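Esterase (Thermotoga maritima, PDB 3DOH) is a thermostable esterase that probably hydrolyses carboxylic esters with an alpha/beta-hydrolase domain, to which an immunoglobulin-like domain is joined at the N-terminal side. Local coordinates at residues A[25-30]-A[41-46]; A[249-254]-A[285-290]. All blocks are in the same frame, centred on the assembly; numbering follows the deposited sequence.

Interaction 1 (A[25-30]-A[41-46]); sequences VVIEYP and DQFSVK
Val25, Ile27 and Tyr29, three residues on one side of strand 19-29, reach across to Phe43 and Val45 of strand 43-48. The two strands do not pair: the axes of segments 25-29 and 43-46 come no closer than 10.1 Å and run at 127° to each other, so side chains fill the gap between them. At one end the valines meet tip to tip, CG2 of Val25 lying 4.0 Å from CG1 of Val45. Further along, Ile27 comes obliquely at the Phe43 ring, its CD1 4.0 Å from CE1; with chi1 at -49° CG1 lies anti to the carbonyl carbon, and CD1 extends from it to the ring. Tyr29 and Phe43 reach toward each other from their two strands, and the Tyr29 OH sits near the plane of the Phe43 ring, at its edge, 3.5 Å from Phe43 CE1. The methyl CG2 of Ile27 also lies over one face of the Tyr29 ring, toward the rim.

This row is buried, with Val112 against Val25 and Ile27, and Leu83 against Phe43 and Val45. The outward sides are mixed: Glu28 and Ser44 are partly exposed, Val26 and Lys46 buried, and the 3-10 segment leads out to exposed Asp41, whose carbonyl oxygen accepts a hydrogen bond from Lys46 of a second subunit. The contact is part of the buried core of the immunoglobulin-like domain, consistent with a sandwich in which these strands face each other. No hydrogen bond joins the two segments; the Tyr29 hydroxyl is satisfied by a hydrogen bond to Gln114, so cohesion rests on shape and burial.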
ATOM      1  N   VAL A  25      11.644  27.631   8.292  1.00 32.32           N
ATOM      2  CA  VAL A  25      12.772  28.395   7.851  1.00 32.32           C
ATOM      3  C   VAL A  25      12.163  29.639   7.225  1.00 32.34           C
ATOM      4  O   VAL A  25      11.276  29.543   6.366  1.00 31.58           O
ATOM      5  CB  VAL A  25      13.602  27.588   6.828  1.00 32.36           C
ATOM      6  CG1 VAL A  25      14.441  28.500   5.995  1.00 31.63           C
ATOM      7  CG2 VAL A  25      14.464  26.557   7.528  1.00 32.67           C
ATOM      8  N   VAL A  26      12.612  30.796   7.696  1.00 33.06           N
ATOM      9  CA  VAL A  26      12.168  32.088   7.158  1.00 34.41           C
ATOM     10  C   VAL A  26      13.295  32.821   6.419  1.00 35.47           C
ATOM     11  O   VAL A  26      14.372  33.075   6.977  1.00 35.67           O
ATOM     12  CB  VAL A  26      11.623  33.010   8.276  1.00 34.54           C
ATOM     13  CG1 VAL A  26      11.394  34.402   7.764  1.00 33.04           C
ATOM     14  CG2 VAL A  26      10.318  32.458   8.851  1.00 35.07           C
ATOM     15  N   ILE A  27      13.037  33.180   5.169  1.00 36.34           N
ATOM     16  CA  ILE A  27      14.027  33.881   4.357  1.00 36.47           C
ATOM     17  C   ILE A  27      13.600  35.333   4.218  1.00 37.93           C
ATOM     18  O   ILE A  27      12.471  35.594   3.842  1.00 37.23           O
ATOM     19  CB  ILE A  27      14.163  33.255   2.941  1.00 36.57           C
ATOM     20  CG1 ILE A  27      14.331  31.713   3.035  1.00 35.42           C
ATOM     21  CG2 ILE A  27      15.267  33.999   2.148  1.00 36.62           C
ATOM     22  CD1 ILE A  27      13.955  30.918   1.811  1.00 33.73           C
ATOM     23  N   GLU A  28      14.489  36.269   4.554  1.00 40.63           N
ATOM     24  CA  GLU A  28      14.212  37.699   4.338  1.00 43.24           C
ATOM     25  C   GLU A  28      14.825  38.110   3.014  1.00 44.85           C
ATOM     26  O   GLU A  28      16.058  38.191   2.884  1.00 45.97           O
ATOM     27  CB  GLU A  28      14.734  38.602   5.472  1.00 42.96           C
ATOM     28  CG  GLU A  28      14.457  40.100   5.211  1.00 43.00           C
ATOM     29  CD  GLU A  28      14.675  41.028   6.428  1.00 43.41           C
ATOM     30  OE1 GLU A  28      15.674  40.911   7.173  1.00 39.82           O
ATOM     31  OE2 GLU A  28      13.818  41.909   6.628  1.00 46.22           O
ATOM     32  N   TYR A  29      13.954  38.352   2.044  1.00 45.95           N
ATOM     33  CA  TYR A  29      14.348  38.796   0.723  1.00 47.32           C
ATOM     34  C   TYR A  29      14.595  40.312   0.651  1.00 48.77           C
ATOM     35  O   TYR A  29      14.034  41.062   1.455  1.00 48.38           O
ATOM     36  CB  TYR A  29      13.273  38.365  -0.267  1.00 47.00           C
ATOM     37  CG  TYR A  29      13.442  36.915  -0.688  1.00 46.97           C
ATOM     38  CD1 TYR A  29      14.369  36.561  -1.676  1.00 46.58           C
ATOM     39  CD2 TYR A  29      12.694  35.894  -0.090  1.00 45.34           C
ATOM     40  CE1 TYR A  29      14.532  35.235  -2.070  1.00 47.06           C
ATOM     41  CE2 TYR A  29      12.840  34.566  -0.480  1.00 44.98           C
ATOM     42  CZ  TYR A  29      13.762  34.237  -1.467  1.00 46.70           C
ATOM     43  OH  TYR A  29      13.935  32.918  -1.857  1.00 46.91           O
ATOM     44  N   PRO A  30      15.450  40.770  -0.311  1.00 50.61           N
ATOM     45  CA  PRO A  30      15.698  42.225  -0.446  1.00 51.72           C
ATOM     46  C   PRO A  30      14.436  43.060  -0.816  1.00 52.60           C
ATOM     47  O   PRO A  30      14.301  44.178  -0.342  1.00 52.31           O
ATOM     48  CB  PRO A  30      16.817  42.305  -1.517  1.00 51.49           C
ATOM     49  CG  PRO A  30      17.407  40.932  -1.605  1.00 50.46           C
ATOM     50  CD  PRO A  30      16.250  40.009  -1.304  1.00 50.86           C
ATOM     51  N   ASP A  41       7.814  23.157  -3.896  1.00 34.41           N
ATOM     52  CA  ASP A  41       8.828  22.589  -4.788  1.00 33.58           C
ATOM     53  C   ASP A  41       9.787  23.609  -5.408  1.00 32.75           C
ATOM     54  O   ASP A  41      10.549  23.271  -6.320  1.00 32.79           O
ATOM     55  CB  ASP A  41       8.173  21.720  -5.876  1.00 33.58           C
ATOM     56  CG  ASP A  41       7.244  22.515  -6.817  1.00 34.32           C
ATOM     57  OD1 ASP A  41       6.807  21.887  -7.794  1.00 34.61           O
ATOM     58  OD2 ASP A  41       6.964  23.738  -6.621  1.00 33.52           O
ATOM     59  N   GLN A  42       9.739  24.851  -4.942  1.00 31.81           N
ATOM     60  CA  GLN A  42      10.653  25.877  -5.445  1.00 31.88           C
ATOM     61  C   GLN A  42      11.835  26.046  -4.475  1.00 31.36           C
ATOM     62  O   GLN A  42      12.752  26.826  -4.713  1.00 31.47           O
ATOM     63  CB  GLN A  42       9.951  27.211  -5.626  1.00 31.50           C
ATOM     64  CG  GLN A  42       8.728  27.235  -6.552  1.00 31.95           C
ATOM     65  CD  GLN A  42       8.063  28.603  -6.537  1.00 32.90           C
ATOM     66  OE1 GLN A  42       7.752  29.132  -5.470  1.00 36.07           O
ATOM     67  NE2 GLN A  42       7.875  29.199  -7.708  1.00 34.18           N
ATOM     68  N   PHE A  43      11.813  25.297  -3.385  1.00 30.15           N
ATOM     69  CA  PHE A  43      12.812  25.474  -2.367  1.00 28.68           C
ATOM     70  C   PHE A  43      13.318  24.133  -1.886  1.00 27.60           C
ATOM     71  O   PHE A  43      12.725  23.105  -2.175  1.00 27.58           O
ATOM     72  CB  PHE A  43      12.175  26.212  -1.210  1.00 28.58           C
ATOM     73  CG  PHE A  43      11.691  27.585  -1.551  1.00 26.94           C
ATOM     74  CD1 PHE A  43      12.489  28.693  -1.300  1.00 24.28           C
ATOM     75  CD2 PHE A  43      10.422  27.774  -2.083  1.00 26.27           C
ATOM     76  CE1 PHE A  43      12.044  29.976  -1.582  1.00 21.99           C
ATOM     77  CE2 PHE A  43       9.962  29.051  -2.379  1.00 25.85           C
ATOM     78  CZ  PHE A  43      10.776  30.153  -2.124  1.00 25.66           C
ATOM     79  N   SER A  44      14.394  24.154  -1.133  1.00 26.29           N
ATOM     80  CA  SER A  44      14.912  22.950  -0.537  1.00 26.15           C
ATOM     81  C   SER A  44      15.390  23.266   0.866  1.00 26.45           C
ATOM     82  O   SER A  44      15.928  24.362   1.114  1.00 27.36           O
ATOM     83  CB  SER A  44      16.086  22.484  -1.340  1.00 25.77           C
ATOM     84  OG  SER A  44      16.564  21.286  -0.806  1.00 27.85           O
ATOM     85  N   VAL A  45      15.214  22.347   1.805  1.00 25.56           N
ATOM     86  CA  VAL A  45      15.756  22.586   3.135  1.00 25.17           C
ATOM     87  C   VAL A  45      16.491  21.333   3.627  1.00 25.65           C
ATOM     88  O   VAL A  45      15.982  20.241   3.474  1.00 25.89           O
ATOM     89  CB  VAL A  45      14.633  23.024   4.098  1.00 25.21           C
ATOM     90  CG1 VAL A  45      15.135  23.136   5.526  1.00 25.70           C
ATOM     91  CG2 VAL A  45      14.046  24.363   3.673  1.00 22.91           C
ATOM     92  N   LYS A  46      17.690  21.461   4.193  1.00 26.20           N
ATOM     93  CA  LYS A  46      18.444  20.245   4.618  1.00 27.19           C
ATOM     94  C   LYS A  46      19.138  20.440   5.935  1.00 27.72           C
ATOM     95  O   LYS A  46      19.512  21.550   6.229  1.00 28.58           O
ATOM     96  CB  LYS A  46      19.475  19.814   3.564  1.00 26.67           C
ATOM     97  CG  LYS A  46      18.849  19.087   2.400  1.00 25.83           C
ATOM     98  CD  LYS A  46      19.791  18.948   1.218  1.00 24.25           C
ATOM     99  CE  LYS A  46      19.078  18.292   0.013  1.00 24.79           C
ATOM    100  NZ  LYS A  46      18.366  16.987   0.361  1.00 23.22           N
TER

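Interaction 2 (A[249-254]-A[285-290]); sequences KIIRKL and PELFAA
Ile251, on helix 242-257, uses two branches to meet the 285-290 loop. Its CG2 methyl lies 3.9 Å from CD2 of Leu287, the two side chains lying alongside and antiparallel. Its CD1 goes to Phe288 instead, touching the ring at the edge, near its plane, 3.9 Å from CE1 and 4.1 Å from CZ. Here the two side chains stand roughly perpendicular.

The torsions divide the work. In Ile251 chi1 is -76°, placing CG1 anti to the carbonyl carbon and CG2 anti to the backbone N, so that the CG2 methyl faces Leu287, while the CG1 branch, extended at chi2 156°, carries CD1 to Phe288. The first side-chain bond of Leu287 points toward the helix, whereas that of Phe288 runs across that direction and only the far end of the ring comes near. Leu287 CB also lies 4.0 Å above one face of the Phe288 ring, toward the rim, so the two neighbours pack on each other as well as on Ile251.

Behind this first shell stands strand 264-270: Ile265 touches both Ile251 and Phe288, and Ile267 adds to the packing of the ring. Leu217 of strand 215-219 also touches Ile251, from the sheet. The contact therefore joins helix 242-257, lying on the central sheet of the alpha/beta-hydrolase domain, to the connection that leaves helix 272-283 and enters strand 290-294.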
ATOM      1  N   LYS A 249      16.060  29.274  47.262  1.00 36.14           N
ATOM      2  CA  LYS A 249      16.634  30.598  47.483  1.00 37.30           C
ATOM      3  C   LYS A 249      16.295  31.479  46.317  1.00 37.20           C
ATOM      4  O   LYS A 249      16.042  32.650  46.471  1.00 37.39           O
ATOM      5  CB  LYS A 249      18.151  30.501  47.662  1.00 37.57           C
ATOM      6  CG  LYS A 249      18.565  29.855  48.966  1.00 39.83           C
ATOM      7  CD  LYS A 249      20.025  29.490  48.938  1.00 45.06           C
ATOM      8  CE  LYS A 249      20.393  28.717  50.209  1.00 49.32           C
ATOM      9  NZ  LYS A 249      21.831  28.236  50.213  1.00 50.58           N
ATOM     10  N   ILE A 250      16.239  30.895  45.134  1.00 37.93           N
ATOM     11  CA  ILE A 250      15.918  31.695  43.966  1.00 37.83           C
ATOM     12  C   ILE A 250      14.423  32.037  43.834  1.00 37.99           C
ATOM     13  O   ILE A 250      14.089  33.145  43.379  1.00 38.64           O
ATOM     14  CB  ILE A 250      16.694  31.221  42.694  1.00 37.83           C
ATOM     15  CG1 ILE A 250      15.898  31.286  41.425  1.00 36.13           C
ATOM     16  CG2 ILE A 250      17.256  29.785  42.836  1.00 38.86           C
ATOM     17  CD1 ILE A 250      16.682  30.492  40.410  1.00 36.84           C
ATOM     18  N   ILE A 251      13.537  31.150  44.302  1.00 37.45           N
ATOM     19  CA  ILE A 251      12.117  31.516  44.452  1.00 36.88           C
ATOM     20  C   ILE A 251      12.007  32.778  45.319  1.00 37.13           C
ATOM     21  O   ILE A 251      11.261  33.717  44.999  1.00 36.05           O
ATOM     22  CB  ILE A 251      11.241  30.324  44.970  1.00 36.95           C
ATOM     23  CG1 ILE A 251      10.988  29.333  43.822  1.00 36.09           C
ATOM     24  CG2 ILE A 251       9.895  30.790  45.526  1.00 35.67           C
ATOM     25  CD1 ILE A 251      10.680  27.924  44.277  1.00 35.06           C
ATOM     26  N   ARG A 252      12.804  32.817  46.389  1.00 38.02           N
ATOM     27  CA  ARG A 252      12.781  33.964  47.327  1.00 38.35           C
ATOM     28  C   ARG A 252      13.349  35.215  46.723  1.00 37.35           C
ATOM     29  O   ARG A 252      12.842  36.287  47.006  1.00 37.63           O
ATOM     30  CB  ARG A 252      13.469  33.656  48.647  1.00 38.30           C
ATOM     31  CG  ARG A 252      12.936  32.392  49.255  1.00 42.09           C
ATOM     32  CD  ARG A 252      13.298  32.263  50.738  1.00 48.49           C
ATOM     33  NE  ARG A 252      12.359  31.357  51.401  1.00 54.20           N
ATOM     34  CZ  ARG A 252      12.712  30.238  52.034  1.00 56.87           C
ATOM     35  NH1 ARG A 252      14.016  29.900  52.120  1.00 58.47           N
ATOM     36  NH2 ARG A 252      11.767  29.469  52.592  1.00 54.47           N
ATOM     37  N   LYS A 253      14.372  35.088  45.884  1.00 36.74           N
ATOM     38  CA  LYS A 253      14.903  36.255  45.190  1.00 37.08           C
ATOM     39  C   LYS A 253      13.750  36.838  44.365  1.00 37.07           C
ATOM     40  O   LYS A 253      13.455  38.045  44.417  1.00 37.43           O
ATOM     41  CB  LYS A 253      16.111  35.910  44.304  1.00 36.36           C
ATOM     42  CG  LYS A 253      16.639  37.128  43.569  1.00 38.57           C
ATOM     43  CD  LYS A 253      17.740  36.928  42.451  1.00 38.40           C
ATOM     44  CE  LYS A 253      19.096  36.448  42.978  1.00 38.98           C
ATOM     45  NZ  LYS A 253      19.655  37.288  44.079  1.00 39.61           N
ATOM     46  N   LEU A 254      13.072  35.952  43.640  1.00 36.70           N
ATOM     47  CA  LEU A 254      12.004  36.326  42.727  1.00 36.43           C
ATOM     48  C   LEU A 254      10.873  37.079  43.433  1.00 36.55           C
ATOM     49  O   LEU A 254      10.379  38.111  42.931  1.00 36.94           O
ATOM     50  CB  LEU A 254      11.466  35.065  42.061  1.00 36.07           C
ATOM     51  CG  LEU A 254      11.948  34.618  40.677  1.00 35.85           C
ATOM     52  CD1 LEU A 254      13.207  35.313  40.127  1.00 31.29           C
ATOM     53  CD2 LEU A 254      12.082  33.132  40.689  1.00 34.71           C
ATOM     54  N   PRO A 285       6.599  22.692  52.897  1.00 41.20           N
ATOM     55  CA  PRO A 285       5.157  22.604  52.714  1.00 40.86           C
ATOM     56  C   PRO A 285       4.515  23.955  52.726  1.00 40.94           C
ATOM     57  O   PRO A 285       3.405  24.126  52.228  1.00 41.59           O
ATOM     58  CB  PRO A 285       4.686  21.834  53.943  1.00 40.80           C
ATOM     59  CG  PRO A 285       5.850  21.739  54.865  1.00 40.29           C
ATOM     60  CD  PRO A 285       7.059  21.885  54.047  1.00 41.55           C
ATOM     61  N   GLU A 286       5.224  24.921  53.275  1.00 40.63           N
ATOM     62  CA  GLU A 286       4.654  26.215  53.488  1.00 40.56           C
ATOM     63  C   GLU A 286       4.718  27.010  52.204  1.00 38.70           C
ATOM     64  O   GLU A 286       3.979  27.986  52.035  1.00 38.64           O
ATOM     65  CB  GLU A 286       5.405  26.904  54.631  1.00 41.89           C
ATOM     66  CG  GLU A 286       5.440  26.038  55.934  1.00 47.31           C
ATOM     67  CD  GLU A 286       4.024  25.706  56.482  1.00 54.09           C
ATOM     68  OE1 GLU A 286       3.335  26.665  56.934  1.00 55.24           O
ATOM     69  OE2 GLU A 286       3.618  24.499  56.471  1.00 55.36           O
ATOM     70  N   LEU A 287       5.574  26.587  51.286  1.00 36.37           N
ATOM     71  CA  LEU A 287       5.870  27.436  50.151  1.00 35.48           C
ATOM     72  C   LEU A 287       4.873  27.318  48.957  1.00 34.81           C
ATOM     73  O   LEU A 287       4.484  28.316  48.352  1.00 34.55           O
ATOM     74  CB  LEU A 287       7.339  27.257  49.725  1.00 35.43           C
ATOM     75  CG  LEU A 287       7.855  28.444  48.909  1.00 34.55           C
ATOM     76  CD1 LEU A 287       8.019  29.624  49.792  1.00 33.79           C
ATOM     77  CD2 LEU A 287       9.146  28.136  48.236  1.00 32.85           C
ATOM     78  N   PHE A 288       4.435  26.103  48.640  1.00 33.80           N
ATOM     79  CA  PHE A 288       3.725  25.872  47.379  1.00 32.48           C
ATOM     80  C   PHE A 288       2.212  25.725  47.512  1.00 31.21           C
ATOM     81  O   PHE A 288       1.715  25.146  48.464  1.00 31.04           O
ATOM     82  CB  PHE A 288       4.333  24.673  46.662  1.00 32.39           C
ATOM     83  CG  PHE A 288       5.836  24.766  46.482  1.00 31.72           C
ATOM     84  CD1 PHE A 288       6.382  25.538  45.459  1.00 31.29           C
ATOM     85  CD2 PHE A 288       6.694  24.052  47.312  1.00 31.06           C
ATOM     86  CE1 PHE A 288       7.757  25.610  45.276  1.00 31.05           C
ATOM     87  CE2 PHE A 288       8.073  24.115  47.145  1.00 29.00           C
ATOM     88  CZ  PHE A 288       8.606  24.901  46.134  1.00 30.71           C
ATOM     89  N   ALA A 289       1.492  26.288  46.550  1.00 29.97           N
ATOM     90  CA  ALA A 289       0.022  26.232  46.506  1.00 28.59           C
ATOM     91  C   ALA A 289      -0.532  24.884  45.939  1.00 27.79           C
ATOM     92  O   ALA A 289      -1.595  24.419  46.364  1.00 28.05           O
ATOM     93  CB  ALA A 289      -0.511  27.397  45.692  1.00 27.96           C
ATOM     94  N   ALA A 290       0.208  24.302  44.998  1.00 25.87           N
ATOM     95  CA  ALA A 290      -0.183  23.057  44.354  1.00 25.11           C
ATOM     96  C   ALA A 290       0.965  22.508  43.511  1.00 24.15           C
ATOM     97  O   ALA A 290       1.803  23.261  43.016  1.00 23.81           O
ATOM     98  CB  ALA A 290      -1.419  23.270  43.494  1.00 25.15           C
TER

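Overall arrangement
Interactions 1 and 2 lie on opposite sides of the chain's centre, their own centres about 46 Å apart, and share no element: the first belongs to the immunoglobulin-like domain, the second to the alpha/beta-hydrolase domain. Both are small, largely apolar contacts without a hydrogen bond between their segments. All the touching residues of interaction 1 are buried, and it sets strand against strand and brings one polar group into its row. Interaction 2 brings none; it sets a helix against a loop, with one isoleucine meeting two consecutive loop residues, and Leu287 is partly exposed. Around the 25-30/41-46 contact a second subunit comes close, whereas no other protein chain of the assembly touches 249-254 or 285-290.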